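Local coordinates for protein alginate lyase, family PL7 (Zobellia galactanivorans, PDB 4BE3) that is an exolytic family PL7 alginate lyase, probably cleaving the mannuronate-containing chains of brown-algal alginate by beta-elimination, at residues T60-T64 with Y261-K267; D96-S102 with N272-T277. One frame throughout, in Å; residues are numbered along the deposited sequence. Where two conformers were deposited one is given.

Interaction 1 (T60-T64 with Y261-K267); sequences TSSNT and YNQTNGK. With SRT (S,R meso-tartaric acid), chain C.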
loop_
_atom_site.group_PDB
_atom_site.type_symbol
_atom_site.label_atom_id
_atom_site.label_comp_id
_atom_site.label_asym_id
_atom_site.label_seq_id
_atom_site.Cartn_x
_atom_site.Cartn_y
_atom_site.Cartn_z
ATOM N N THR A 60 16.218 -3.229 17.405
ATOM C CA THR A 60 14.952 -3.824 17.868
ATOM C C THR A 60 15.118 -5.313 18.346
ATOM O O THR A 60 14.143 -5.955 18.810
ATOM C CB THR A 60 13.964 -3.848 16.675
ATOM O OG1 THR A 60 14.583 -4.470 15.486
ATOM C CG2 THR A 60 13.429 -2.403 16.346
ATOM N N SER A 61 16.314 -5.889 18.218
ATOM C CA SER A 61 16.461 -7.350 18.445
ATOM C C SER A 61 17.766 -7.831 19.061
ATOM O O SER A 61 18.842 -7.280 18.789
ATOM C CB SER A 61 16.222 -8.184 17.125
ATOM O OG SER A 61 16.150 -9.578 17.514
ATOM N N SER A 62 17.690 -8.925 19.827
ATOM C CA SER A 62 18.954 -9.631 20.241
ATOM C C SER A 62 19.458 -10.631 19.191
ATOM O O SER A 62 20.499 -11.229 19.376
ATOM C CB SER A 62 18.610 -10.516 21.447
ATOM O OG SER A 62 18.408 -9.684 22.532
ATOM N N ASN A 63 18.665 -10.891 18.148
ATOM C CA ASN A 63 19.012 -11.955 17.207
ATOM C C ASN A 63 19.577 -11.315 15.923
ATOM O O ASN A 63 19.121 -10.151 15.546
ATOM C CB ASN A 63 17.736 -12.730 16.847
ATOM C CG ASN A 63 17.390 -13.742 17.948
ATOM O OD1 ASN A 63 18.292 -14.337 18.488
ATOM N ND2 ASN A 63 16.088 -13.981 18.220
ATOM N N THR A 64 20.504 -12.018 15.272
ATOM C CA THR A 64 21.172 -11.524 14.096
ATOM C C THR A 64 20.406 -11.974 12.876
ATOM O O THR A 64 19.667 -13.044 12.897
ATOM C CB THR A 64 22.553 -12.190 14.092
ATOM O OG1 THR A 64 23.224 -11.704 15.314
ATOM C CG2 THR A 64 23.360 -11.754 12.841
ATOM N N TYR A 261 16.416 -14.896 9.585
ATOM C CA TYR A 261 16.476 -14.118 10.840
ATOM C C TYR A 261 16.753 -15.218 11.861
ATOM O O TYR A 261 15.837 -16.016 12.203
ATOM C CB TYR A 261 15.068 -13.515 11.020
ATOM C CG TYR A 261 14.865 -12.770 12.348
ATOM C CD1 TYR A 261 15.952 -12.301 13.114
ATOM C CD2 TYR A 261 13.524 -12.494 12.754
ATOM C CE1 TYR A 261 15.680 -11.526 14.281
ATOM C CE2 TYR A 261 13.291 -11.747 13.902
ATOM C CZ TYR A 261 14.336 -11.290 14.618
ATOM O OH TYR A 261 14.044 -10.546 15.754
ATOM N N ASN A 262 17.976 -15.268 12.301
ATOM C CA ASN A 262 18.476 -16.428 13.138
ATOM C C ASN A 262 17.883 -16.319 14.496
ATOM O O ASN A 262 18.075 -15.303 15.112
ATOM C CB ASN A 262 19.954 -16.312 13.227
ATOM C CG ASN A 262 20.597 -17.656 13.679
ATOM O OD1 ASN A 262 19.853 -18.551 14.116
ATOM N ND2 ASN A 262 21.886 -17.778 13.526
ATOM N N GLN A 263 17.177 -17.362 15.019
ATOM C CA GLN A 263 16.692 -17.158 16.376
ATOM C C GLN A 263 17.617 -17.894 17.353
ATOM O O GLN A 263 17.327 -17.873 18.547
ATOM C CB GLN A 263 15.370 -17.916 16.524
ATOM C CG GLN A 263 14.369 -17.444 15.431
ATOM C CD GLN A 263 13.981 -15.986 15.646
ATOM O OE1 GLN A 263 14.387 -15.078 14.781
ATOM N NE2 GLN A 263 13.248 -15.681 16.646
ATOM N N THR A 264 18.746 -18.396 16.883
ATOM C CA THR A 264 19.673 -18.951 17.906
ATOM C C THR A 264 20.797 -17.910 18.171
ATOM O O THR A 264 21.493 -17.455 17.278
ATOM C CB THR A 264 20.356 -20.236 17.297
ATOM O OG1 THR A 264 19.368 -21.214 17.010
ATOM C CG2 THR A 264 21.244 -20.899 18.459
ATOM N N ASN A 265 20.844 -17.468 19.400
ATOM C CA ASN A 265 21.855 -16.483 19.858
ATOM C C ASN A 265 22.705 -17.084 20.948
ATOM O O ASN A 265 22.553 -18.265 21.322
ATOM C CB ASN A 265 21.121 -15.246 20.374
ATOM C CG ASN A 265 20.072 -15.630 21.399
ATOM O OD1 ASN A 265 20.455 -16.085 22.482
ATOM N ND2 ASN A 265 18.732 -15.421 21.084
ATOM N N GLY A 266 23.592 -16.248 21.499
ATOM C CA GLY A 266 24.458 -16.765 22.572
ATOM C C GLY A 266 24.071 -16.220 23.918
ATOM O O GLY A 266 24.845 -16.412 24.886
ATOM N N LYS A 267 22.851 -15.700 24.067
ATOM C CA LYS A 267 22.414 -15.201 25.363
ATOM C C LYS A 267 22.174 -16.330 26.352
ATOM O O LYS A 267 21.812 -17.448 25.980
ATOM C CB LYS A 267 21.173 -14.306 25.203
ATOM C CG LYS A 267 21.552 -13.078 24.284
ATOM C CD LYS A 267 20.281 -12.250 24.127
ATOM C CE LYS A 267 20.199 -11.223 25.272
ATOM N NZ LYS A 267 18.761 -10.760 25.272
HETATM O O1 SRT C . 13.160 -5.119 13.558
HETATM O O11 SRT C . 12.427 -6.267 11.698
HETATM C C1 SRT C . 13.026 -5.374 12.329
HETATM C C2 SRT C . 13.761 -4.628 11.269
HETATM O O2 SRT C . 13.032 -4.197 10.098
HETATM C C3 SRT C . 15.178 -4.208 11.565
HETATM O O3 SRT C . 15.632 -5.424 11.143
HETATM C C4 SRT C . 15.732 -3.036 10.888
HETATM O O4 SRT C . 16.542 -3.142 9.973
HETATM O O41 SRT C . 15.275 -1.920 11.126
HETATM O O HOH W 1 15.713 -16.136 20.015
HETATM O O HOH W 2 20.790 -14.654 16.423
#
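Asn63 reaches across to meet Asn265 edge-on, the two amides being nearly coplanar, only 21° apart. Asn265 ND2 donates a hydrogen bond to Asn63 OD1 over 2.8 Å, nearly straight at 171°; the acceptor lies in the donor's amide plane, while the donor is tilted somewhat from the carbonyl plane of Asn63. The other branch of the Asn63 amide turns to a water, which ND2 meets at 2.8 Å and which donates in turn to Gln263 O, so both ends of this buried side chain are engaged. Asn265 has two further bonds: its OD1 accepts from Lys267 N in an Asx turn, and its ND2 also bonds to Trp275 O.

The Tyr261 ring stands beside this pair. With CG anti to the backbone N (chi1 174°), it carries its hydroxyl across to Ser61, where OH and OG share a hydrogen bond of 2.9 Å lying near the ring plane. Ser61 OG accepts at the same time from Asn63 N, an ST turn that fixes the hydroxyl, and Asn63 CB approaches Tyr261 CE1 obliquely at 3.5 Å. In the concanavalin-like beta-sandwich of PL7 lyases, the contact ties the loop preceding strand 65-70 to the end of strand 260-262. Those two strands pair antiparallel, and the backbone bond from Asn262 N to Thr64 O, 2.9 Å, lies where the loop enters the sheet. Arg65 makes a cation-pi contact with the same tyrosine.

At the exposed end, the Lys267 chain bends at chi3 and NZ donates to Ser62 OG at 3.0 Å. At the other, Thr60 OG1, also bonded to Ser58 OG, donates to tartrate O1, the modelled 2.5 Å being suspiciously short; Tyr255 and Lys257 also bind that ligand.

Interaction 2 (D96-S102 with N272-T277); sequences DARVAAS and NLVWST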
loop_
_atom_site.group_PDB
_atom_site.type_symbol
_atom_site.label_atom_id
_atom_site.label_comp_id
_atom_site.label_asym_id
_atom_site.label_seq_id
_atom_site.Cartn_x
_atom_site.Cartn_y
_atom_site.Cartn_z
ATOM N N ASP A 96 20.593 -24.522 23.679
ATOM C CA ASP A 96 20.081 -25.236 24.819
ATOM C C ASP A 96 18.700 -25.786 24.384
ATOM O O ASP A 96 17.805 -25.040 24.024
ATOM C CB ASP A 96 19.988 -24.223 25.942
ATOM C CG ASP A 96 19.460 -24.846 27.199
ATOM O OD1 ASP A 96 18.571 -25.711 27.145
ATOM O OD2 ASP A 96 19.951 -24.470 28.270
ATOM N N ALA A 97 18.541 -27.105 24.375
ATOM C CA ALA A 97 17.212 -27.679 23.875
ATOM C C ALA A 97 16.055 -27.386 24.761
ATOM O O ALA A 97 14.918 -27.578 24.308
ATOM C CB ALA A 97 17.387 -29.253 23.804
ATOM N N ARG A 98 16.250 -26.847 25.961
ATOM C CA ARG A 98 15.091 -26.497 26.791
ATOM C C ARG A 98 14.484 -25.135 26.297
ATOM O O ARG A 98 13.366 -24.837 26.748
ATOM C CB ARG A 98 15.605 -26.161 28.254
ATOM C CG ARG A 98 16.065 -27.513 28.883
ATOM C CD ARG A 98 16.677 -27.091 30.293
ATOM N NE ARG A 98 17.818 -26.163 30.094
ATOM C CZ ARG A 98 18.229 -25.223 30.979
ATOM N NH1 ARG A 98 17.639 -25.052 32.174
ATOM N NH2 ARG A 98 19.188 -24.317 30.688
ATOM N N VAL A 99 15.220 -24.445 25.462
ATOM C CA VAL A 99 14.763 -23.027 25.046
ATOM C C VAL A 99 14.042 -23.230 23.727
ATOM O O VAL A 99 14.647 -23.666 22.765
ATOM C CB VAL A 99 16.047 -22.159 24.905
ATOM C CG1 VAL A 99 15.568 -20.764 24.464
ATOM C CG2 VAL A 99 16.752 -22.063 26.306
ATOM N N ALA A 100 12.812 -22.691 23.645
ATOM C CA ALA A 100 11.870 -22.913 22.491
ATOM C C ALA A 100 12.520 -22.372 21.265
ATOM O O ALA A 100 12.324 -23.001 20.195
ATOM C CB ALA A 100 10.558 -22.201 22.826
ATOM N N ALA A 101 13.234 -21.225 21.313
ATOM C CA ALA A 101 13.817 -20.735 20.020
ATOM C C ALA A 101 14.993 -21.439 19.459
ATOM O O ALA A 101 15.421 -21.164 18.334
ATOM C CB ALA A 101 14.189 -19.182 20.225
ATOM N N SER A 102 15.653 -22.321 20.303
ATOM C CA SER A 102 16.920 -22.845 19.798
ATOM C C SER A 102 16.757 -23.613 18.456
ATOM O O SER A 102 15.749 -24.243 18.213
ATOM C CB SER A 102 17.486 -23.931 20.802
ATOM O OG SER A 102 17.880 -23.188 21.978
ATOM N N ASN A 272 16.305 -15.631 29.745
ATOM C CA ASN A 272 14.987 -15.699 29.108
ATOM C C ASN A 272 14.911 -17.153 28.537
ATOM O O ASN A 272 15.502 -17.448 27.499
ATOM C CB ASN A 272 14.943 -14.768 27.924
ATOM C CG ASN A 272 13.574 -14.716 27.321
ATOM O OD1 ASN A 272 12.931 -15.750 27.055
ATOM N ND2 ASN A 272 13.134 -13.501 27.004
ATOM N N LEU A 273 14.269 -18.015 29.286
ATOM C CA LEU A 273 14.147 -19.445 28.876
ATOM C C LEU A 273 13.401 -19.724 27.588
ATOM O O LEU A 273 13.404 -20.815 27.145
ATOM C CB LEU A 273 13.523 -20.360 30.001
ATOM C CG LEU A 273 13.965 -21.825 29.827
ATOM C CD1 LEU A 273 15.432 -21.984 30.133
ATOM C CD2 LEU A 273 13.217 -22.797 30.770
ATOM N N VAL A 274 12.709 -18.755 26.958
ATOM C CA VAL A 274 12.010 -19.000 25.703
ATOM C C VAL A 274 12.828 -18.563 24.493
ATOM O O VAL A 274 12.853 -19.254 23.448
ATOM C CB VAL A 274 10.684 -18.240 25.649
ATOM C CG1 VAL A 274 9.919 -18.388 24.272
ATOM C CG2 VAL A 274 9.810 -18.771 26.801
ATOM N N TRP A 275 13.603 -17.471 24.671
ATOM C CA TRP A 275 14.313 -16.870 23.487
ATOM C C TRP A 275 15.836 -16.772 23.623
ATOM O O TRP A 275 16.451 -16.471 22.612
ATOM C CB TRP A 275 13.805 -15.376 23.314
ATOM C CG TRP A 275 12.347 -15.343 23.020
ATOM C CD1 TRP A 275 11.283 -15.061 23.877
ATOM C CD2 TRP A 275 11.716 -15.584 21.698
ATOM N NE1 TRP A 275 10.085 -15.108 23.181
ATOM C CE2 TRP A 275 10.288 -15.460 21.902
ATOM C CE3 TRP A 275 12.209 -15.960 20.444
ATOM C CZ2 TRP A 275 9.368 -15.641 20.828
ATOM C CZ3 TRP A 275 11.295 -16.110 19.350
ATOM C CH2 TRP A 275 9.923 -15.949 19.534
ATOM N N SER A 276 16.434 -16.945 24.836
ATOM C CA SER A 276 17.916 -16.837 24.956
ATOM C C SER A 276 18.456 -18.256 24.930
ATOM O O SER A 276 18.221 -18.998 25.840
ATOM C CB SER A 276 18.320 -16.108 26.305
ATOM O OG SER A 276 17.770 -14.750 26.113
ATOM N N THR A 277 19.129 -18.590 23.815
ATOM C CA THR A 277 19.363 -19.987 23.513
ATOM C C THR A 277 20.745 -20.538 23.930
ATOM O O THR A 277 20.961 -21.726 23.838
ATOM C CB THR A 277 19.220 -20.177 22.008
ATOM O OG1 THR A 277 20.001 -19.158 21.314
ATOM C CG2 THR A 277 17.763 -19.858 21.606
HETATM O O HOH W 3 11.584 -22.712 26.468
#
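Val99 sets its two methyl branches against the carbonyl oxygens of the loop 272-277. Because CG1 lies anti to the backbone N (chi1 179°), it meets Val274 O at 3.3 Å, while CG2 comes to 3.4 Å from Ser276 O. Its CA also makes a CH...O contact with Leu273 O. Successive type I turns, Asp96 to Val99 and Val99 to Ser102, fold this loop between strands 80-90 and 104-112, and two backbone bonds join it to the facing loop: Ala101 N to Val274 O, 2.9 Å, and Asp96 N to Thr277 O, 2.8 Å.

Beside them, Asp96 carries its carboxylate anti to the backbone N (chi1 180°), where OD1 accepts from Arg98 N in an Asx turn. Arg98 grips the carboxylate side-on, NE to OD1 and NH2 to OD2, the latter a salt bridge close to the guanidinium plane. In the conformer given, Leu273 CD1 lies over one face of that guanidinium, toward its rim. With an alanine at Asp96, the Arg98 guanidinium would probably be left without its close carboxylate partner and be free to turn, and Arg98 N without its side-chain acceptor. On the facing loop, Asn272 OD1 holds Val274 N and Trp275 N together. Ala101 CB touches Trp275 CE3 at 3.8 Å, and Ser102 OG, which donates to Asp96 O, packs against Thr277 CB.

A water donating to both Arg98 O and Leu273 O closes one end. Since Asp96 and Arg98 pair within one loop, no salt bridge crosses between the two; backbone hydrogen bonds, a water bridge and close methyl contacts join them.

How the interactions relate
Interactions 1 and 2 lie 11 Å apart between centres and meet directly at Asn265, whose N lies 2.7 Å from Thr277 OG1, a probable hydrogen bond. With the bond of its side chain to Trp275 O, this one asparagine serves both contacts, touching 60-64 on the one hand and 272-277 on the other. Gln263 of interaction 1 adds packing against Trp275 of interaction 2. Only interaction 1 reaches the tartrate pocket, through Thr60; the Trp275 side chain of interaction 2 stays about 13 Å from the ligand, so interaction 2 lies farther from the pocket that the 60-64 loop borders.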